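Local coordinates for protein (thiaminase I) (Bacillus subtilis, PDB 3THI), which cleaves thiamin as a transferase, replacing its thiazole moiety with another nucleophilic base in a thiamin-degrading reaction, at residues D182-D186 against K187-G191; R190-R193 against L194-N197. All coordinates share one frame; numbering follows the deposited sequence.

Contact 1: D182-D186 against K187-G191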
loop_
_atom_site.group_PDB
_atom_site.type_symbol
_atom_site.label_atom_id
_atom_site.label_comp_id
_atom_site.label_asym_id
_atom_site.label_seq_id
_atom_site.Cartn_x
_atom_site.Cartn_y
_atom_site.Cartn_z
ATOM N N ASP A 182 -7.997 -12.566 -21.415
ATOM C CA ASP A 182 -9.014 -12.780 -22.437
ATOM C C ASP A 182 -9.609 -14.160 -22.171
ATOM O O ASP A 182 -8.940 -15.180 -22.356
ATOM C CB ASP A 182 -8.360 -12.724 -23.825
ATOM C CG ASP A 182 -9.342 -12.968 -24.954
ATOM O OD1 ASP A 182 -10.557 -13.165 -24.712
ATOM O OD2 ASP A 182 -8.889 -12.970 -26.114
ATOM N N PRO A 183 -10.890 -14.210 -21.772
ATOM C CA PRO A 183 -11.777 -13.060 -21.572
ATOM C C PRO A 183 -11.562 -12.338 -20.240
ATOM O O PRO A 183 -11.253 -12.961 -19.221
ATOM C CB PRO A 183 -13.154 -13.705 -21.624
ATOM C CG PRO A 183 -12.923 -14.990 -20.895
ATOM C CD PRO A 183 -11.607 -15.472 -21.502
ATOM N N LEU A 184 -11.708 -11.018 -20.253
ATOM C CA LEU A 184 -11.555 -10.245 -19.025
ATOM C C LEU A 184 -12.818 -10.454 -18.218
ATOM O O LEU A 184 -13.857 -10.785 -18.779
ATOM C CB LEU A 184 -11.385 -8.757 -19.336
ATOM C CG LEU A 184 -10.023 -8.332 -19.868
ATOM C CD1 LEU A 184 -10.127 -6.934 -20.395
ATOM C CD2 LEU A 184 -8.978 -8.438 -18.773
ATOM N N ASN A 185 -12.737 -10.301 -16.901
ATOM C CA ASN A 185 -13.929 -10.464 -16.087
ATOM C C ASN A 185 -14.773 -9.206 -16.262
ATOM O O ASN A 185 -14.317 -8.099 -15.973
ATOM C CB ASN A 185 -13.594 -10.672 -14.614
ATOM C CG ASN A 185 -14.833 -10.854 -13.762
ATOM O OD1 ASN A 185 -15.607 -9.919 -13.567
ATOM N ND2 ASN A 185 -15.045 -12.069 -13.276
ATOM N N ASP A 186 -16.001 -9.386 -16.743
ATOM C CA ASP A 186 -16.910 -8.268 -16.990
ATOM C C ASP A 186 -17.361 -7.508 -15.761
ATOM O O ASP A 186 -17.487 -6.293 -15.813
ATOM C CB ASP A 186 -18.115 -8.732 -17.807
ATOM C CG ASP A 186 -17.732 -9.111 -19.224
ATOM O OD1 ASP A 186 -17.287 -8.208 -19.969
ATOM O OD2 ASP A 186 -17.847 -10.306 -19.577
ATOM N N LYS A 187 -17.627 -8.224 -14.672
ATOM C CA LYS A 187 -18.047 -7.599 -13.427
ATOM C C LYS A 187 -16.933 -6.683 -12.919
ATOM O O LYS A 187 -17.191 -5.548 -12.508
ATOM C CB LYS A 187 -18.360 -8.664 -12.370
ATOM C CG LYS A 187 -19.748 -9.265 -12.447
ATOM C CD LYS A 187 -19.875 -10.445 -11.482
ATOM C CE LYS A 187 -21.310 -10.945 -11.368
ATOM N NZ LYS A 187 -22.173 -9.947 -10.664
ATOM N N VAL A 188 -15.697 -7.185 -12.958
ATOM C CA VAL A 188 -14.538 -6.426 -12.506
ATOM C C VAL A 188 -14.378 -5.186 -13.362
ATOM O O VAL A 188 -14.195 -4.088 -12.838
ATOM C CB VAL A 188 -13.243 -7.261 -12.565
ATOM C CG1 VAL A 188 -12.034 -6.411 -12.182
ATOM C CG2 VAL A 188 -13.348 -8.433 -11.626
ATOM N N ILE A 189 -14.465 -5.366 -14.677
ATOM C CA ILE A 189 -14.350 -4.249 -15.612
ATOM C C ILE A 189 -15.467 -3.232 -15.359
ATOM O O ILE A 189 -15.214 -2.030 -15.332
ATOM C CB ILE A 189 -14.379 -4.735 -17.086
ATOM C CG1 ILE A 189 -13.090 -5.503 -17.405
ATOM C CG2 ILE A 189 -14.529 -3.559 -18.042
ATOM C CD1 ILE A 189 -11.825 -4.673 -17.227
ATOM N N ARG A 190 -16.686 -3.713 -15.129
ATOM C CA ARG A 190 -17.809 -2.817 -14.860
ATOM C C ARG A 190 -17.546 -2.033 -13.583
ATOM O O ARG A 190 -17.940 -0.874 -13.459
ATOM C CB ARG A 190 -19.123 -3.592 -14.754
ATOM C CG ARG A 190 -19.766 -3.867 -16.109
ATOM C CD ARG A 190 -21.127 -4.540 -15.967
ATOM N NE ARG A 190 -21.036 -5.978 -15.702
ATOM C CZ ARG A 190 -21.751 -6.621 -14.780
ATOM N NH1 ARG A 190 -22.610 -5.961 -14.011
ATOM N NH2 ARG A 190 -21.647 -7.937 -14.661
ATOM N N GLY A 191 -16.882 -2.686 -12.636
ATOM C CA GLY A 191 -16.540 -2.044 -11.386
ATOM C C GLY A 191 -15.531 -0.934 -11.619
ATOM O O GLY A 191 -15.729 0.190 -11.160
#
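Asn185 lays its carboxamide against the flank of Val188, the two side chains crossing at about a right angle with CG of Asn185 3.6 Å from CG2 of Val188. The amide oxygen does the polar work: OD1 of Asn185 accepts from N of Val188 at 2.8 Å, with an N-H...O angle of 164°. That bond makes Asn185 the N-cap of helix 186-199, meeting a first-turn N-H that has no earlier helical carbonyl to bind. The first torsion explains the reach, since chi1 of -179° sets CG beside the carbonyl carbon, on the way to the helix start. The donor stands tilted from the amide plane by 25°, so the bond does not lie flat in the carboxamide.

The regular ladder starts with O of Asn185 as first acceptor, taking N of Ile189 at 3.0 Å, and O of Asp186 comes next, taking N of Arg190 at 2.8 Å. CG of Arg190 passes alongside that second carbonyl, 3.3 Å from O of Asp186. On the apolar side, CB of Leu184 meets CG1 of Ile189 at 4.2 Å.

The hydroxyl of Tyr161 in helix 154-169 takes a hydrogen bond from Asn185 N. Val188 packs on that same helix, whereas Ile189 faces helix 357-361 and Leu184 touches both.

Contact 2: R190-R193 against L194-N197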
loop_
_atom_site.group_PDB
_atom_site.type_symbol
_atom_site.label_atom_id
_atom_site.label_comp_id
_atom_site.label_asym_id
_atom_site.label_seq_id
_atom_site.Cartn_x
_atom_site.Cartn_y
_atom_site.Cartn_z
ATOM N N ARG A 190 -16.686 -3.713 -15.129
ATOM C CA ARG A 190 -17.809 -2.817 -14.860
ATOM C C ARG A 190 -17.546 -2.033 -13.583
ATOM O O ARG A 190 -17.940 -0.874 -13.459
ATOM C CB ARG A 190 -19.123 -3.592 -14.754
ATOM C CG ARG A 190 -19.766 -3.867 -16.109
ATOM C CD ARG A 190 -21.127 -4.540 -15.967
ATOM N NE ARG A 190 -21.036 -5.978 -15.702
ATOM C CZ ARG A 190 -21.751 -6.621 -14.780
ATOM N NH1 ARG A 190 -22.610 -5.961 -14.011
ATOM N NH2 ARG A 190 -21.647 -7.937 -14.661
ATOM N N GLY A 191 -16.882 -2.686 -12.636
ATOM C CA GLY A 191 -16.540 -2.044 -11.386
ATOM C C GLY A 191 -15.531 -0.934 -11.619
ATOM O O GLY A 191 -15.729 0.190 -11.160
ATOM N N LEU A 192 -14.480 -1.226 -12.384
ATOM C CA LEU A 192 -13.442 -0.231 -12.657
ATOM C C LEU A 192 -13.979 0.932 -13.493
ATOM O O LEU A 192 -13.593 2.079 -13.285
ATOM C CB LEU A 192 -12.223 -0.883 -13.322
ATOM C CG LEU A 192 -11.504 -1.999 -12.553
ATOM C CD1 LEU A 192 -10.363 -2.554 -13.380
ATOM C CD2 LEU A 192 -10.984 -1.477 -11.217
ATOM N N ARG A 193 -14.879 0.631 -14.427
ATOM C CA ARG A 193 -15.488 1.660 -15.262
ATOM C C ARG A 193 -16.361 2.548 -14.415
ATOM O O ARG A 193 -16.383 3.756 -14.610
ATOM C CB ARG A 193 -16.356 1.053 -16.361
ATOM C CG ARG A 193 -15.565 0.447 -17.472
ATOM C CD ARG A 193 -16.455 -0.046 -18.579
ATOM N NE ARG A 193 -15.720 0.087 -19.819
ATOM C CZ ARG A 193 -16.059 0.913 -20.799
ATOM N NH1 ARG A 193 -17.143 1.665 -20.685
ATOM N NH2 ARG A 193 -15.277 1.028 -21.862
ATOM N N LEU A 194 -17.097 1.944 -13.482
ATOM C CA LEU A 194 -17.980 2.703 -12.606
ATOM C C LEU A 194 -17.166 3.764 -11.852
ATOM O O LEU A 194 -17.603 4.909 -11.715
ATOM C CB LEU A 194 -18.679 1.776 -11.616
ATOM C CG LEU A 194 -19.783 2.470 -10.826
ATOM C CD1 LEU A 194 -20.849 2.967 -11.786
ATOM C CD2 LEU A 194 -20.366 1.541 -9.798
ATOM N N LEU A 195 -15.971 3.375 -11.404
ATOM C CA LEU A 195 -15.069 4.265 -10.686
ATOM C C LEU A 195 -14.614 5.405 -11.584
ATOM O O LEU A 195 -14.566 6.553 -11.155
ATOM C CB LEU A 195 -13.847 3.497 -10.203
ATOM C CG LEU A 195 -14.027 2.543 -9.038
ATOM C CD1 LEU A 195 -12.800 1.674 -8.921
ATOM C CD2 LEU A 195 -14.285 3.332 -7.759
ATOM N N ILE A 196 -14.235 5.064 -12.812
ATOM C CA ILE A 196 -13.794 6.044 -13.796
ATOM C C ILE A 196 -14.963 6.974 -14.116
ATOM O O ILE A 196 -14.803 8.190 -14.232
ATOM C CB ILE A 196 -13.300 5.334 -15.074
ATOM C CG1 ILE A 196 -11.979 4.613 -14.780
ATOM C CG2 ILE A 196 -13.169 6.319 -16.223
ATOM C CD1 ILE A 196 -11.570 3.589 -15.834
ATOM N N ASN A 197 -16.147 6.385 -14.215
ATOM C CA ASN A 197 -17.352 7.145 -14.497
ATOM C C ASN A 197 -17.628 8.180 -13.393
ATOM O O ASN A 197 -18.074 9.305 -13.668
ATOM C CB ASN A 197 -18.546 6.197 -14.630
ATOM C CG ASN A 197 -19.778 6.900 -15.140
ATOM O OD1 ASN A 197 -19.774 7.466 -16.238
ATOM N ND2 ASN A 197 -20.828 6.896 -14.341
#
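Leu192 and Leu195 make the apolar side-chain contact, in which two methyl tips just meet, CD2 of Leu192 lying 4.3 Å from CD1 of Leu195. The branch points stay well apart, with CG of Leu192 6.3 Å from CG of Leu195, so the touch is confined to the ends of the side chains. Ile196 instead rests on backbone. Its chi1 of -70° sets CG1 beside the backbone N, and CG1 lies 3.4 Å from O of Leu192, the very carbonyl that accepts from N of Ile196 at 3.1 Å; CD1 of Ile196 stays close to the same oxygen. Leu194 behaves differently: only its CB is near the turn, 3.3 Å from O of Arg190, and its branch leads outward to Tyr125 and Tyr128 of helix 124-131.

Four successive i to i+4 bonds run under these side chains, the pattern of a regular alpha-helix, here the middle and later turns of helix 186-199. N of Asn197 donates to O of Arg193 at 2.7 Å, N of Leu195 reaches O of Gly191 at 3.2 Å, and N of Leu194 meets O of Arg190 at 2.9 Å.

Farther out, Leu192 and Leu195 both press on Met160 of helix 154-169, and Ile196 touches Leu361 and Met151. The polar ends of Arg193 and Asn197 are held from outside: NE of Arg193 is hydrogen-bonded to O of Ala360, tying Arg193 to helix 357-361, while Asn197 is anchored just beyond helix 124-131 by a hydrogen bond from ND2 to OG1 of Thr133 and a backbone bond with Ser134.

Contacts 1 and 2 are consecutive pieces of helix 186-199, their centres about 10 Å apart, with Arg190 and Gly191 common to both. These two residues carry the hand-over, bonding backward along the helix in contact 1 and forward in contact 2; for Gly191 the backward bond runs from its N to O of Lys187 at 2.9 Å. Helices 154-169 and 357-361 pack against both contacts, whereas helix 124-131 joins at contact 2. The contact centres lie about 23 and 21 Å from the centre of the chain, beyond its radius of gyration of 20 Å, although Val188, Ile189, Leu192 and Leu195 are buried.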